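Local atomic coordinates of protein Thf1 (Thermosynechococcus elongatus, PDB entry 5MJR), a protein that may take part in photosynthetic membrane biogenesis and associates with the FtsH protease complex involved in photosystem II repair in cyanobacteria. Residues A[45-48]-A[49-53]; A[124-127]-A[128-132]. All coordinates share one frame; numbering follows the deposited sequence.

Contact 1: A[45-48]-A[49-53]; sequences RFIE and ELLVE
Leu51 lies one helical turn beyond Ile47, and the two residues meet through both backbone and side chain. The N-H of Leu51 donates to Ile47 O at 2.8 Å, with an N-H...O angle of 160°. Leu51 CB rests near the carbonyl oxygens of both Ile47 and Glu48. CG comes to 3.4 Å from Ile47 O, because chi1 of -76° sets CG beside the backbone N and turns it back toward the preceding turn. CD1 lies 3.9 Å from Ile47 O and 4.2 Å from Ile47 CG2, the latter an apolar contact. Three more alpha-helical i to i+4 bonds flank this pair: Glu49 N to Arg45 O, Leu50 N to Phe46 O and Val52 N to Glu48 O. Val52 CG2 sits 3.2 Å from Glu48 O, the same oxygen that accepts the valine's N-H. Glu48 OE1 forms a salt bridge with Lys28, and OE2 a hydrogen bond with Tyr32 OH. Residues 45-53 of helix 41-58 pack against three other helices: Ile47 and Leu51 touch Phe31 of helix 24-34, Leu50 and Leu51 touch Leu97 of helix 90-100, and Ile47 and Leu50 touch Phe80 of helix 67-80.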
# COMPACT_ATOMS: atom_id res chain seq x y z
N ARG A 45 13.81 10.84 5.12
CA ARG A 45 13.71 9.77 6.06
C ARG A 45 12.55 8.78 5.68
O ARG A 45 12.72 7.57 5.66
CB ARG A 45 13.50 10.27 7.48
CG ARG A 45 14.63 11.00 8.11
CD ARG A 45 14.55 11.24 9.64
NE ARG A 45 13.57 12.30 10.03
CZ ARG A 45 13.83 13.63 10.00
NH1 ARG A 45 15.03 14.12 9.61
NH2 ARG A 45 12.91 14.53 10.42
N PHE A 46 11.37 9.32 5.33
CA PHE A 46 10.21 8.50 4.98
C PHE A 46 10.46 7.76 3.67
O PHE A 46 10.15 6.54 3.54
CB PHE A 46 8.95 9.36 4.96
CG PHE A 46 8.32 9.60 6.31
CD1 PHE A 46 8.85 10.45 7.22
CD2 PHE A 46 7.16 8.92 6.62
CE1 PHE A 46 8.29 10.61 8.52
CE2 PHE A 46 6.52 9.11 7.82
CZ PHE A 46 7.11 9.96 8.81
N ILE A 47 11.02 8.45 2.68
CA ILE A 47 11.26 7.84 1.38
C ILE A 47 12.29 6.74 1.47
O ILE A 47 12.09 5.62 0.93
CB ILE A 47 11.64 8.89 0.33
CG1 ILE A 47 10.47 9.84 0.07
CG2 ILE A 47 12.13 8.25 -0.95
CD1 ILE A 47 10.91 11.16 -0.54
N GLU A 48 13.39 6.97 2.19
CA GLU A 48 14.39 5.92 2.33
C GLU A 48 13.82 4.71 3.13
O GLU A 48 14.19 3.56 2.82
CB GLU A 48 15.70 6.46 2.90
CG GLU A 48 16.43 7.41 1.94
CD GLU A 48 17.85 7.80 2.37
OE1 GLU A 48 18.34 7.25 3.39
OE2 GLU A 48 18.37 8.73 1.67
N GLU A 49 12.99 4.97 4.17
CA GLU A 49 12.39 3.86 4.90
C GLU A 49 11.52 3.03 3.91
O GLU A 49 11.57 1.79 3.97
CB GLU A 49 11.55 4.37 6.07
CG GLU A 49 12.30 4.74 7.33
CD GLU A 49 11.41 5.03 8.55
OE1 GLU A 49 10.23 4.60 8.55
OE2 GLU A 49 11.96 5.69 9.48
N LEU A 50 10.77 3.65 3.06
CA LEU A 50 9.91 2.95 2.09
C LEU A 50 10.80 2.17 1.10
O LEU A 50 10.48 1.04 0.72
CB LEU A 50 8.93 3.91 1.42
CG LEU A 50 7.88 3.26 0.54
CD1 LEU A 50 7.02 2.20 1.26
CD2 LEU A 50 7.06 4.33 -0.10
N LEU A 51 11.89 2.85 0.63
CA LEU A 51 12.78 2.15 -0.34
C LEU A 51 13.32 0.87 0.30
O LEU A 51 13.41 -0.17 -0.38
CB LEU A 51 13.98 3.09 -0.72
CG LEU A 51 13.65 4.20 -1.70
CD1 LEU A 51 14.87 5.13 -1.77
CD2 LEU A 51 13.41 3.67 -3.13
N VAL A 52 13.76 0.93 1.55
CA VAL A 52 14.27 -0.24 2.23
C VAL A 52 13.18 -1.34 2.38
O VAL A 52 13.43 -2.51 2.12
CB VAL A 52 14.88 0.12 3.60
CG1 VAL A 52 15.21 -1.10 4.43
CG2 VAL A 52 16.14 1.03 3.38
N GLU A 53 12.01 -0.88 2.84
CA GLU A 53 10.90 -1.83 3.08
C GLU A 53 10.55 -2.59 1.81
O GLU A 53 10.42 -3.84 1.87
CB GLU A 53 9.69 -1.01 3.62
CG GLU A 53 8.51 -1.86 3.96
CD GLU A 53 7.35 -1.08 4.50
OE1 GLU A 53 7.28 0.17 4.25
OE2 GLU A 53 6.46 -1.68 5.16

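Contact 2: A[124-127]-A[128-132]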
# COMPACT_ATOMS: atom_id res chain seq x y z
N SER A 124 -21.50 -6.74 2.16
CA SER A 124 -22.14 -8.02 1.87
C SER A 124 -21.87 -8.48 0.42
O SER A 124 -21.70 -9.69 0.17
CB SER A 124 -23.66 -7.89 2.06
OG SER A 124 -24.23 -6.89 1.29
N GLN A 125 -21.84 -7.56 -0.54
CA GLN A 125 -21.59 -7.93 -1.93
C GLN A 125 -20.13 -8.37 -2.17
O GLN A 125 -19.91 -9.30 -2.96
CB GLN A 125 -21.91 -6.74 -2.89
CG GLN A 125 -23.36 -6.52 -3.08
CD GLN A 125 -23.69 -5.26 -3.89
OE1 GLN A 125 -22.83 -4.31 -4.05
NE2 GLN A 125 -24.93 -5.24 -4.39
N ILE A 126 -19.20 -7.75 -1.47
CA ILE A 126 -17.79 -8.16 -1.49
C ILE A 126 -17.66 -9.58 -0.92
O ILE A 126 -16.92 -10.45 -1.47
CB ILE A 126 -16.97 -7.14 -0.70
CG1 ILE A 126 -17.03 -5.74 -1.37
CG2 ILE A 126 -15.52 -7.59 -0.60
CD1 ILE A 126 -16.66 -5.67 -2.81
N LEU A 127 -18.29 -9.84 0.22
CA LEU A 127 -18.23 -11.16 0.85
C LEU A 127 -18.84 -12.22 -0.12
O LEU A 127 -18.29 -13.28 -0.24
CB LEU A 127 -18.95 -11.13 2.17
CG LEU A 127 -18.41 -10.22 3.27
CD1 LEU A 127 -19.28 -10.09 4.52
CD2 LEU A 127 -17.03 -10.67 3.73
N ASP A 128 -19.95 -11.89 -0.77
CA ASP A 128 -20.57 -12.83 -1.68
C ASP A 128 -19.60 -13.19 -2.85
O ASP A 128 -19.45 -14.34 -3.24
CB ASP A 128 -21.84 -12.26 -2.27
CG ASP A 128 -23.01 -12.27 -1.30
OD1 ASP A 128 -22.89 -12.99 -0.25
OD2 ASP A 128 -24.04 -11.60 -1.62
N GLU A 129 -18.87 -12.17 -3.36
CA GLU A 129 -17.92 -12.41 -4.44
C GLU A 129 -16.74 -13.25 -3.97
O GLU A 129 -16.33 -14.22 -4.63
CB GLU A 129 -17.50 -11.08 -5.02
CG GLU A 129 -16.79 -11.27 -6.28
CD GLU A 129 -16.47 -9.99 -7.11
OE1 GLU A 129 -17.08 -8.89 -6.93
OE2 GLU A 129 -15.66 -10.16 -8.04
N LEU A 130 -16.22 -12.97 -2.78
CA LEU A 130 -15.17 -13.82 -2.20
C LEU A 130 -15.67 -15.27 -2.01
O LEU A 130 -14.98 -16.24 -2.35
CB LEU A 130 -14.63 -13.25 -0.94
CG LEU A 130 -13.84 -11.93 -1.08
CD1 LEU A 130 -13.68 -11.24 0.26
CD2 LEU A 130 -12.49 -12.17 -1.71
N ASN A 131 -16.88 -15.38 -1.46
CA ASN A 131 -17.39 -16.70 -1.12
C ASN A 131 -17.74 -17.54 -2.40
O ASN A 131 -17.98 -18.73 -2.29
CB ASN A 131 -18.57 -16.51 -0.19
CG ASN A 131 -18.11 -16.18 1.19
OD1 ASN A 131 -17.02 -16.59 1.62
ND2 ASN A 131 -18.95 -15.51 1.92
N SER A 132 -17.91 -16.92 -3.53
CA SER A 132 -18.17 -17.61 -4.83
C SER A 132 -16.96 -18.43 -5.21
O SER A 132 -17.08 -19.30 -6.10
CB SER A 132 -18.40 -16.51 -5.93
OG SER A 132 -17.03 -15.94 -6.47
O HOH W 1 -22.79 -11.61 2.04
O HOH W 2 -18.81 -7.54 -5.29
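Asp128 meets Ser124 through the serine's carbonyl oxygen, Ser124 O, which lies 3.2 Å from Asp128 CG. Residues 124-131 make up nearly all of the short alpha helix 123-131. The backbone bonds follow the i to i+4 pattern. Asp128 N donates to Ser124 O, Glu129 N to Gln125 O, Leu130 N to Ile126 O and Asn131 N to Leu127 O. The bond from Leu130 is the straightest, at 169°. For Asn131, chi1 of -76° sets CG beside its backbone N, 3.2 Å from Leu127 O.

Two waters add bridges between carbonyls and carboxylates. One donates to Ser124 O and, at 2.7 Å, to Asp128 OD1. The other donates to Glu129 OE1 at 2.7 Å and weakly to Gln125 O. Both carbonyls thus accept from a backbone N-H and from a water. The Glu129 chain is extended beyond CG, and its other oxygen, OE2, is hydrogen-bonded to Ser136.

Apolar contact is made by Ile126 and Leu130, which run alongside each other in one direction. Ile126 CG2 meets Leu130 CD1 at 4.2 Å. Ile126 also packs on Leu139 and Leu163, and Leu130 on Ile182. Leu127 touches Gln177 and Leu178 of helix 171-178.

The backbone N of Ser132 makes weak bonds to Asp128 O and Glu129 O. Ser132 OG is also bonded to Gln134 N, and it donates to Glu129 O at 2.6 Å, directed at a lone pair within the carbonyl plane.

Overall arrangement
Contacts 1 and 2 are both i to i+4 contacts within one helix, each spanning a little over two turns, in a chain whose regular structure is all helical. Both lie within the region shared by the THF1 family. They follow one another in sequence and do not touch. Their centres are 35 Å apart, and their nearest atoms are about 23 Å apart. They lie on opposite sides of the chain's centre, with the centre of contact 1 about 13 Å from it and that of contact 2 about 22 Å. Contact 2 thus lies farther out, and loops and helix 171-178 are among its neighbours.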